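Core protein VP4 (Bluetongue virus, PDB 2JHP) caps viral messenger RNA, working as a multifunctional RNA-capping assembly line within the inner core of the virus. Local coordinates at residues A[459-464]-A[565-570]; A[467-472]-A[517-522]. All coordinates share one frame; numbering follows the deposited sequence.

Contact 1. Residues A[459-464]-A[565-570]; sequences NGSYRD and VTDLFW
The hydroxyl of S461 sits between D567 and the backbone of F569, and its polar capacity is used in both directions. It donates to D567 OD1 over 2.7 Å from S461 OG, and it accepts from F569 N at 3.1 Å from the same oxygen, with an N-H...O angle of 152°. S461 is the first residue to leave helical geometry after helix 453-460. With chi1 at 179° its OG extends away from its own N and meets the opening turn of helix 568-576.

D567 is the N-cap of that helix. Its two oxygens divide the work: OD2 takes the amide of W570, the capping bond proper, at 3.1 Å between D567 OD2 and W570 N, while the S461 hydroxyl approaches OD1 from well above the carboxylate plane, 47° out of it. I467 N also donates to OD1 and R466 NE forms a salt bridge to OD2, so several donors hold this buried carboxylate and would probably stabilise its negative charge. The F569 amide, in the first turn and so without a carbonyl one turn back in the helix, is taken by the S461 hydroxyl rather than by the cap residue.

Beyond the polar group, the F569 ring lies against the chain leaving the helix. R463 CA is placed over one face, 3.9 Å above the plane and displaced toward the rim, and R463 N comes to 3.4 Å from F569 CE1. The Y462 carbonyl carbon approaches the ring obliquely, 3.5 Å from F569 CD1.

The contact therefore joins the C-terminal end of helix 453-460 to the N-terminal end of helix 568-576. Strand 466-469 borders it through R466 and I467, while helix 635-641 packs against S461, L568 and F569 through W637 and L640.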
loop_
_atom_site.group_PDB
_atom_site.type_symbol
_atom_site.label_atom_id
_atom_site.label_comp_id
_atom_site.label_asym_id
_atom_site.label_seq_id
_atom_site.Cartn_x
_atom_site.Cartn_y
_atom_site.Cartn_z
ATOM N N ASN A 459 9.290 -7.144 21.495
ATOM C CA ASN A 459 9.387 -5.686 21.503
ATOM C C ASN A 459 8.084 -5.003 21.152
ATOM O O ASN A 459 7.785 -3.935 21.671
ATOM C CB ASN A 459 10.437 -5.217 20.500
ATOM C CG ASN A 459 11.838 -5.622 20.882
ATOM O OD1 ASN A 459 12.063 -6.250 21.916
ATOM N ND2 ASN A 459 12.799 -5.259 20.037
ATOM N N GLY A 460 7.330 -5.621 20.250
ATOM C CA GLY A 460 6.152 -5.007 19.643
ATOM C C GLY A 460 4.924 -4.913 20.525
ATOM O O GLY A 460 4.156 -3.964 20.404
ATOM N N SER A 461 4.741 -5.893 21.407
ATOM C CA SER A 461 3.506 -6.021 22.174
ATOM C C SER A 461 3.425 -5.099 23.387
ATOM O O SER A 461 4.254 -5.177 24.300
ATOM C CB SER A 461 3.291 -7.464 22.609
ATOM O OG SER A 461 2.106 -7.600 23.376
ATOM N N TYR A 462 2.420 -4.227 23.379
ATOM C CA TYR A 462 2.127 -3.370 24.527
ATOM C C TYR A 462 0.657 -3.444 24.883
ATOM O O TYR A 462 -0.171 -3.912 24.102
ATOM C CB TYR A 462 2.503 -1.912 24.249
ATOM C CG TYR A 462 3.980 -1.678 24.053
ATOM C CD1 TYR A 462 4.565 -1.833 22.792
ATOM C CD2 TYR A 462 4.798 -1.290 25.126
ATOM C CE1 TYR A 462 5.922 -1.621 22.596
ATOM C CE2 TYR A 462 6.177 -1.074 24.936
ATOM C CZ TYR A 462 6.720 -1.248 23.662
ATOM O OH TYR A 462 8.058 -1.038 23.448
ATOM N N ARG A 463 0.339 -2.971 26.076
ATOM C CA ARG A 463 -1.037 -2.827 26.506
ATOM C C ARG A 463 -1.897 -2.324 25.328
ATOM O O ARG A 463 -2.860 -2.979 24.927
ATOM C CB ARG A 463 -1.057 -1.869 27.694
ATOM C CG ARG A 463 -2.266 -1.915 28.603
ATOM C CD ARG A 463 -2.171 -0.782 29.630
ATOM N NE ARG A 463 -2.167 0.544 28.996
ATOM C CZ ARG A 463 -1.087 1.308 28.808
ATOM N NH1 ARG A 463 0.112 0.903 29.219
ATOM N NH2 ARG A 463 -1.208 2.491 28.213
ATOM N N ASP A 464 -1.504 -1.196 24.737
ATOM C CA ASP A 464 -2.240 -0.602 23.608
ATOM C C ASP A 464 -1.793 -1.036 22.220
ATOM O O ASP A 464 -2.458 -0.713 21.234
ATOM C CB ASP A 464 -2.211 0.928 23.684
ATOM C CG ASP A 464 -2.970 1.472 24.896
ATOM O OD1 ASP A 464 -3.808 0.738 25.475
ATOM O OD2 ASP A 464 -2.725 2.641 25.269
ATOM N N VAL A 565 4.507 -15.164 14.721
ATOM C CA VAL A 565 4.288 -13.835 15.300
ATOM C C VAL A 565 2.884 -13.755 15.873
ATOM O O VAL A 565 1.913 -13.679 15.129
ATOM C CB VAL A 565 4.450 -12.698 14.256
ATOM C CG1 VAL A 565 4.207 -11.345 14.914
ATOM C CG2 VAL A 565 5.828 -12.749 13.598
ATOM N N THR A 566 2.777 -13.786 17.194
ATOM C CA THR A 566 1.495 -13.543 17.862
ATOM C C THR A 566 1.671 -12.558 19.021
ATOM O O THR A 566 2.800 -12.192 19.351
ATOM C CB THR A 566 0.836 -14.855 18.336
ATOM O OG1 THR A 566 -0.543 -14.617 18.644
ATOM C CG2 THR A 566 1.563 -15.431 19.569
ATOM N N ASP A 567 0.560 -12.136 19.633
ATOM C CA ASP A 567 0.580 -11.079 20.660
ATOM C C ASP A 567 0.760 -11.641 22.072
ATOM O O ASP A 567 -0.152 -12.248 22.636
ATOM C CB ASP A 567 -0.661 -10.171 20.552
ATOM C CG ASP A 567 -0.546 -8.904 21.411
ATOM O OD1 ASP A 567 0.457 -8.176 21.281
ATOM O OD2 ASP A 567 -1.463 -8.615 22.211
ATOM N N LEU A 568 1.947 -11.421 22.632
ATOM C CA LEU A 568 2.272 -11.854 23.989
ATOM C C LEU A 568 1.330 -11.289 25.044
ATOM O O LEU A 568 0.830 -12.023 25.888
ATOM C CB LEU A 568 3.722 -11.510 24.346
ATOM C CG LEU A 568 4.805 -12.435 23.779
ATOM C CD1 LEU A 568 6.158 -12.040 24.345
ATOM C CD2 LEU A 568 4.512 -13.902 24.089
ATOM N N PHE A 569 1.086 -9.986 24.993
ATOM C CA PHE A 569 0.268 -9.331 26.016
ATOM C C PHE A 569 -1.129 -9.932 26.081
ATOM O O PHE A 569 -1.595 -10.318 27.137
ATOM C CB PHE A 569 0.166 -7.832 25.753
ATOM C CG PHE A 569 0.319 -7.004 26.980
ATOM C CD1 PHE A 569 1.352 -6.077 27.088
ATOM C CD2 PHE A 569 -0.548 -7.167 28.041
ATOM C CE1 PHE A 569 1.505 -5.319 28.241
ATOM C CE2 PHE A 569 -0.403 -6.424 29.173
ATOM C CZ PHE A 569 0.621 -5.489 29.284
ATOM N N TRP A 570 -1.792 -10.005 24.931
ATOM C CA TRP A 570 -3.116 -10.610 24.820
ATOM C C TRP A 570 -3.073 -12.105 25.181
ATOM O O TRP A 570 -3.949 -12.607 25.893
ATOM C CB TRP A 570 -3.631 -10.368 23.400
ATOM C CG TRP A 570 -4.895 -11.036 23.020
ATOM C CD1 TRP A 570 -5.761 -11.704 23.839
ATOM C CD2 TRP A 570 -5.476 -11.057 21.714
ATOM N NE1 TRP A 570 -6.838 -12.162 23.113
ATOM C CE2 TRP A 570 -6.685 -11.777 21.804
ATOM C CE3 TRP A 570 -5.090 -10.531 20.466
ATOM C CZ2 TRP A 570 -7.508 -11.998 20.700
ATOM C CZ3 TRP A 570 -5.907 -10.758 19.366
ATOM C CH2 TRP A 570 -7.106 -11.476 19.495
#

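Contact 2. Residues A[467-472]-A[517-522]; sequences ILDGNG and LCRFIG
The guanidinium of R519 carries G472 over one face and D469 at its edge. G472 N lies 3.7 Å above the plane, offset toward the rim, and G472 CA comes to 3.3 Å from R519 NH2. At the edge, D469 OD2 lies in the guanidinium plane and receives two bonds end-on, from R519 NH1 at 2.9 Å and from R519 NH2 at 3.2 Å. The carboxylate stands almost perpendicular to the guanidinium, the planes 89° apart. NH1 uses the syn lone pair of OD2, whereas NH2 arrives from above the carboxylate plane along a more bent path.

D469 closes strand 466-469 and is the N-cap of helix 470-480. Its other oxygen, OD1, accepts the amide of G472 at 2.7 Å from G472 N, in a nearly straight bond of 175°. One carboxylate thus caps a helix and pairs with an arginine, at the strand-to-helix turn on an edge strand, within this chain, of a mixed seven-stranded sheet with the 3-2-1-4-5-7-6 order of Rossmann-like methyltransferases.

R519 reaches this turn through a chain that bends twice on the way. Its NE and NH2 also donate to the carbonyls of I515 and S516, holding the guanidinium to its own loop. Alongside this buried polar group, L468 CD2 packs on the backbone of L517, 4.4 Å from L517 CA.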
loop_
_atom_site.group_PDB
_atom_site.type_symbol
_atom_site.label_atom_id
_atom_site.label_comp_id
_atom_site.label_asym_id
_atom_site.label_seq_id
_atom_site.Cartn_x
_atom_site.Cartn_y
_atom_site.Cartn_z
ATOM N N ILE A 467 0.295 -6.943 18.407
ATOM C CA ILE A 467 1.333 -7.367 17.469
ATOM C C ILE A 467 1.056 -8.763 16.920
ATOM O O ILE A 467 1.023 -9.742 17.662
ATOM C CB ILE A 467 2.776 -7.244 18.082
ATOM C CG1 ILE A 467 3.858 -7.468 17.014
ATOM C CG2 ILE A 467 2.985 -8.194 19.236
ATOM C CD1 ILE A 467 4.038 -6.282 16.083
ATOM N N LEU A 468 0.835 -8.835 15.612
ATOM C CA LEU A 468 0.417 -10.079 14.968
ATOM C C LEU A 468 1.062 -10.241 13.612
ATOM O O LEU A 468 1.561 -9.278 13.036
ATOM C CB LEU A 468 -1.098 -10.093 14.776
ATOM C CG LEU A 468 -2.053 -9.844 15.935
ATOM C CD1 LEU A 468 -3.395 -9.567 15.331
ATOM C CD2 LEU A 468 -2.139 -11.045 16.887
ATOM N N ASP A 469 1.045 -11.464 13.099
ATOM C CA ASP A 469 1.473 -11.714 11.739
ATOM C C ASP A 469 0.357 -11.240 10.827
ATOM O O ASP A 469 -0.777 -11.088 11.276
ATOM C CB ASP A 469 1.820 -13.189 11.503
ATOM C CG ASP A 469 0.620 -14.110 11.607
ATOM O OD1 ASP A 469 -0.387 -13.868 10.908
ATOM O OD2 ASP A 469 0.688 -15.104 12.373
ATOM N N GLY A 470 0.685 -11.004 9.556
ATOM C CA GLY A 470 -0.254 -10.447 8.590
ATOM C C GLY A 470 -1.603 -11.136 8.518
ATOM O O GLY A 470 -2.643 -10.471 8.448
ATOM N N ASN A 471 -1.593 -12.465 8.519
ATOM C CA ASN A 471 -2.839 -13.205 8.434
ATOM C C ASN A 471 -3.667 -13.041 9.698
ATOM O O ASN A 471 -4.878 -12.852 9.620
ATOM C CB ASN A 471 -2.595 -14.684 8.149
ATOM C CG ASN A 471 -3.887 -15.435 7.778
ATOM O OD1 ASN A 471 -4.048 -16.591 8.121
ATOM N ND2 ASN A 471 -4.763 -14.791 7.044
ATOM N N GLY A 472 -2.997 -13.101 10.850
ATOM C CA GLY A 472 -3.614 -12.828 12.142
ATOM C C GLY A 472 -4.239 -11.447 12.160
ATOM O O GLY A 472 -5.378 -11.271 12.600
ATOM N N LEU A 517 -5.383 -14.512 17.108
ATOM C CA LEU A 517 -4.299 -14.714 18.053
ATOM C C LEU A 517 -3.636 -16.100 17.885
ATOM O O LEU A 517 -2.412 -16.198 17.803
ATOM C CB LEU A 517 -4.835 -14.529 19.478
ATOM C CG LEU A 517 -3.894 -14.665 20.675
ATOM C CD1 LEU A 517 -2.871 -13.537 20.698
ATOM C CD2 LEU A 517 -4.690 -14.727 21.991
ATOM N N CYS A 518 -4.462 -17.149 17.813
ATOM C CA CYS A 518 -4.018 -18.528 17.983
ATOM C C CYS A 518 -4.288 -19.421 16.784
ATOM O O CYS A 518 -5.428 -19.801 16.515
ATOM C CB CYS A 518 -4.656 -19.140 19.234
ATOM S SG CYS A 518 -4.275 -18.255 20.750
ATOM N N ARG A 519 -3.215 -19.748 16.070
ATOM C CA ARG A 519 -3.261 -20.742 15.006
ATOM C C ARG A 519 -2.188 -21.798 15.274
ATOM O O ARG A 519 -2.513 -22.955 15.515
ATOM C CB ARG A 519 -3.132 -20.077 13.628
ATOM C CG ARG A 519 -4.417 -19.312 13.207
ATOM C CD ARG A 519 -4.156 -18.099 12.328
ATOM N NE ARG A 519 -3.698 -16.961 13.124
ATOM C CZ ARG A 519 -2.518 -16.368 12.991
ATOM N NH1 ARG A 519 -1.657 -16.777 12.057
ATOM N NH2 ARG A 519 -2.205 -15.351 13.784
ATOM N N PHE A 520 -0.923 -21.372 15.273
ATOM C CA PHE A 520 0.254 -22.187 15.626
ATOM C C PHE A 520 0.398 -23.439 14.767
ATOM O O PHE A 520 0.742 -24.524 15.265
ATOM C CB PHE A 520 0.276 -22.538 17.119
ATOM C CG PHE A 520 0.215 -21.346 18.023
ATOM C CD1 PHE A 520 -0.846 -21.189 18.908
ATOM C CD2 PHE A 520 1.216 -20.370 17.991
ATOM C CE1 PHE A 520 -0.910 -20.092 19.748
ATOM C CE2 PHE A 520 1.156 -19.262 18.819
ATOM C CZ PHE A 520 0.089 -19.126 19.703
ATOM N N ILE A 521 0.134 -23.270 13.474
ATOM C CA ILE A 521 0.203 -24.361 12.512
ATOM C C ILE A 521 1.652 -24.832 12.376
ATOM O O ILE A 521 2.561 -24.033 12.132
ATOM C CB ILE A 521 -0.388 -23.952 11.129
ATOM C CG1 ILE A 521 -1.866 -23.528 11.256
ATOM C CG2 ILE A 521 -0.199 -25.067 10.104
ATOM C CD1 ILE A 521 -2.812 -24.604 11.793
ATOM N N GLY A 522 1.855 -26.129 12.567
ATOM C CA GLY A 522 3.174 -26.711 12.438
ATOM C C GLY A 522 3.964 -26.782 13.729
ATOM O O GLY A 522 5.100 -27.284 13.736
#

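Contacts 1 and 2 lie close together, about 12 Å between centres. Both segments of contact 2 fall in the chain between the two segments of contact 1: the order is 459-464, 467-472, 517-522, 565-570. A short turn after helix 453-460 leads into strand 466-469, so the first segments are neighbours in sequence, and the second segments touch where T566 OG1 probably bonds to L517 O, 2.6 Å away. V565 O likewise probably accepts from D469 N at 3.1 Å. Both contacts place an aspartate at a helix N-cap, D567 and D469. Contact 1 fastens the start of helix 568-576 to the turn entering strand 466-469, while contact 2 fastens loop 517-522 to the turn leaving it.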